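D-alanyl-lipoteichoic acid synthetase (Streptococcus pneumoniae, PDB 3BMA) probably takes part in the D-alanylation of lipoteichoic acid during Gram-positive cell wall biogenesis, as a membrane-associated member of the DltD family. Local coordinates at residues V62-E65 against Y71-Y74. The protein carries 1 engineered substitution. Sequence-based numbering, arbitrary orientation.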
ATOM      1  N   VAL C  62     -26.639 -26.673 -31.974  1.00 43.02           N
ATOM      2  CA  VAL C  62     -27.143 -26.750 -33.348  1.00 46.37           C
ATOM      3  C   VAL C  62     -28.643 -26.433 -33.407  1.00 48.11           C
ATOM      4  O   VAL C  62     -29.082 -25.636 -34.245  1.00 54.03           O
ATOM      5  CB  VAL C  62     -26.832 -28.136 -33.981  1.00 44.91           C
ATOM      6  CG1 VAL C  62     -27.464 -28.276 -35.357  1.00 49.54           C
ATOM      7  CG2 VAL C  62     -25.330 -28.346 -34.071  1.00 46.00           C
ATOM      8  N   LEU C  63     -29.410 -27.037 -32.500  1.00 47.58           N
ATOM      9  CA  LEU C  63     -30.860 -26.835 -32.415  1.00 45.92           C
ATOM     10  C   LEU C  63     -31.260 -25.397 -32.095  1.00 47.27           C
ATOM     11  O   LEU C  63     -32.279 -24.917 -32.587  1.00 50.26           O
ATOM     12  CB  LEU C  63     -31.487 -27.777 -31.380  1.00 45.82           C
ATOM     13  CG  LEU C  63     -31.361 -29.298 -31.538  1.00 44.36           C
ATOM     14  CD1 LEU C  63     -32.066 -29.988 -30.381  1.00 43.97           C
ATOM     15  CD2 LEU C  63     -31.914 -29.790 -32.869  1.00 44.21           C
ATOM     16  N   ALA C  64     -30.457 -24.716 -31.278  1.00 45.91           N
ATOM     17  CA  ALA C  64     -30.726 -23.318 -30.922  1.00 44.18           C
ATOM     18  C   ALA C  64     -30.506 -22.347 -32.085  1.00 43.95           C
ATOM     19  O   ALA C  64     -31.169 -21.310 -32.166  1.00 45.23           O
ATOM     20  CB  ALA C  64     -29.895 -22.903 -29.717  1.00 35.09           C
ATOM     21  N   GLU C  65     -29.582 -22.693 -32.979  1.00 46.30           N
ATOM     22  CA  GLU C  65     -29.196 -21.814 -34.081  1.00 49.87           C
ATOM     23  C   GLU C  65     -30.141 -21.893 -35.284  1.00 55.73           C
ATOM     24  O   GLU C  65     -30.602 -20.856 -35.776  1.00 56.30           O
ATOM     25  CB  GLU C  65     -27.743 -22.078 -34.505  1.00 48.48           C
ATOM     26  CG  GLU C  65     -27.188 -21.100 -35.547  1.00 49.97           C
ATOM     27  CD  GLU C  65     -27.331 -19.638 -35.140  1.00 56.00           C
ATOM     28  OE1 GLU C  65     -27.835 -18.849 -35.965  1.00 57.55           O
ATOM     29  OE2 GLU C  65     -26.948 -19.279 -34.003  1.00 54.56           O
ATOM     30  N   TYR C  71     -32.747 -18.383 -26.726  1.00 41.70           N
ATOM     31  CA  TYR C  71     -31.471 -18.505 -26.028  1.00 43.59           C
ATOM     32  C   TYR C  71     -30.421 -19.187 -26.905  1.00 41.62           C
ATOM     33  O   TYR C  71     -30.760 -19.867 -27.875  1.00 44.22           O
ATOM     34  CB  TYR C  71     -31.641 -19.275 -24.709  1.00 42.76           C
ATOM     35  CG  TYR C  71     -32.035 -20.729 -24.864  1.00 45.71           C
ATOM     36  CD1 TYR C  71     -33.376 -21.111 -24.858  1.00 41.56           C
ATOM     37  CD2 TYR C  71     -31.066 -21.727 -24.999  1.00 47.37           C
ATOM     38  CE1 TYR C  71     -33.744 -22.447 -25.001  1.00 43.18           C
ATOM     39  CE2 TYR C  71     -31.424 -23.062 -25.152  1.00 56.11           C
ATOM     40  CZ  TYR C  71     -32.764 -23.415 -25.146  1.00 49.19           C
ATOM     41  OH  TYR C  71     -33.119 -24.736 -25.288  1.00 52.20           O
ATOM     42  N   ARG C  72     -29.151 -18.988 -26.551  1.00 36.75           N
ATOM     43  CA  ARG C  72     -28.039 -19.759 -27.095  1.00 34.12           C
ATOM     44  C   ARG C  72     -27.253 -20.358 -25.932  1.00 36.73           C
ATOM     45  O   ARG C  72     -27.066 -19.694 -24.917  1.00 38.11           O
ATOM     46  CB  ARG C  72     -27.110 -18.881 -27.932  1.00 32.64           C
ATOM     47  CG  ARG C  72     -27.718 -18.295 -29.200  1.00 41.54           C
ATOM     48  CD  ARG C  72     -28.152 -19.375 -30.190  1.00 44.63           C
ATOM     49  NE  ARG C  72     -28.695 -18.807 -31.427  1.00 48.49           N
ATOM     50  CZ  ARG C  72     -29.943 -18.369 -31.584  1.00 45.15           C
ATOM     51  NH1 ARG C  72     -30.814 -18.422 -30.582  1.00 45.28           N
ATOM     52  NH2 ARG C  72     -30.326 -17.876 -32.753  1.00 46.06           N
ATOM     53  N   PRO C  73     -26.818 -21.625 -26.054  1.00 38.08           N
ATOM     54  CA  PRO C  73     -25.923 -22.182 -25.038  1.00 37.89           C
ATOM     55  C   PRO C  73     -24.519 -21.581 -25.114  1.00 37.75           C
ATOM     56  O   PRO C  73     -23.996 -21.385 -26.212  1.00 37.51           O
ATOM     57  CB  PRO C  73     -25.868 -23.678 -25.389  1.00 35.07           C
ATOM     58  CG  PRO C  73     -26.984 -23.911 -26.367  1.00 38.30           C
ATOM     59  CD  PRO C  73     -27.154 -22.617 -27.091  1.00 36.00           C
ATOM     60  N   TYR C  74     -23.943 -21.252 -23.958  1.00 37.01           N
ATOM     61  CA  TYR C  74     -22.509 -20.993 -23.858  1.00 35.63           C
ATOM     62  C   TYR C  74     -21.885 -22.214 -23.203  1.00 33.34           C
ATOM     63  O   TYR C  74     -22.034 -22.429 -22.003  1.00 34.06           O
ATOM     64  CB  TYR C  74     -22.187 -19.724 -23.051  1.00 35.17           C
ATOM     65  CG  TYR C  74     -20.765 -19.229 -23.286  1.00 34.71           C
ATOM     66  CD1 TYR C  74     -20.512 -18.171 -24.155  1.00 32.74           C
ATOM     67  CD2 TYR C  74     -19.672 -19.839 -22.661  1.00 30.65           C
ATOM     68  CE1 TYR C  74     -19.211 -17.729 -24.390  1.00 31.07           C
ATOM     69  CE2 TYR C  74     -18.367 -19.407 -22.893  1.00 31.44           C
ATOM     70  CZ  TYR C  74     -18.145 -18.351 -23.757  1.00 36.49           C
ATOM     71  OH  TYR C  74     -16.857 -17.916 -23.981  1.00 43.63           O
TER
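Arg-72 reaches from the start of strand 72-76 to the last turn of helix 60-66, where its NE donates a nearly straight hydrogen bond to Glu-65 OE2 (3.1 Å, 161°), joining the two charges in a salt bridge. The acceptor lies close to the guanidinium plane, but the donor approaches from above the carboxylate, and the two flat groups are turned 71° apart, so the pair does not form a coplanar two-pronged bridge. A bend at chi2 (-62°) turns the arginine chain along the helix and brings one guanidinium face over the backbone carbonyl of Ala-64, whose O stands 3.2 Å from CZ above the centre of the group. No hydrogen bond forms there; the contact is probably electrostatic. Beside it, Ala-64 CB packs against Pro-73 CD at 3.8 Å and touches the carbonyl oxygen of Tyr-71.

The guanidinium is steadied from several directions. NH1 donates to Tyr-71 O (3.1 Å) and also to Arg-69 O, while NH2 bonds Asn-68 OD1, tying the helix-to-strand turn to the same group. Glu-65 OE2 has a second, weak and long ion pair with Lys-15. Backbone bonds from Arg-72 and Tyr-74 to Arg-42, Val-44 and Phe-46, in and just before strand 43-47, complete a beta-alpha-beta unit at one edge of the parallel sheet, consistent with the alpha/beta fold of the SGNH hydrolase clan.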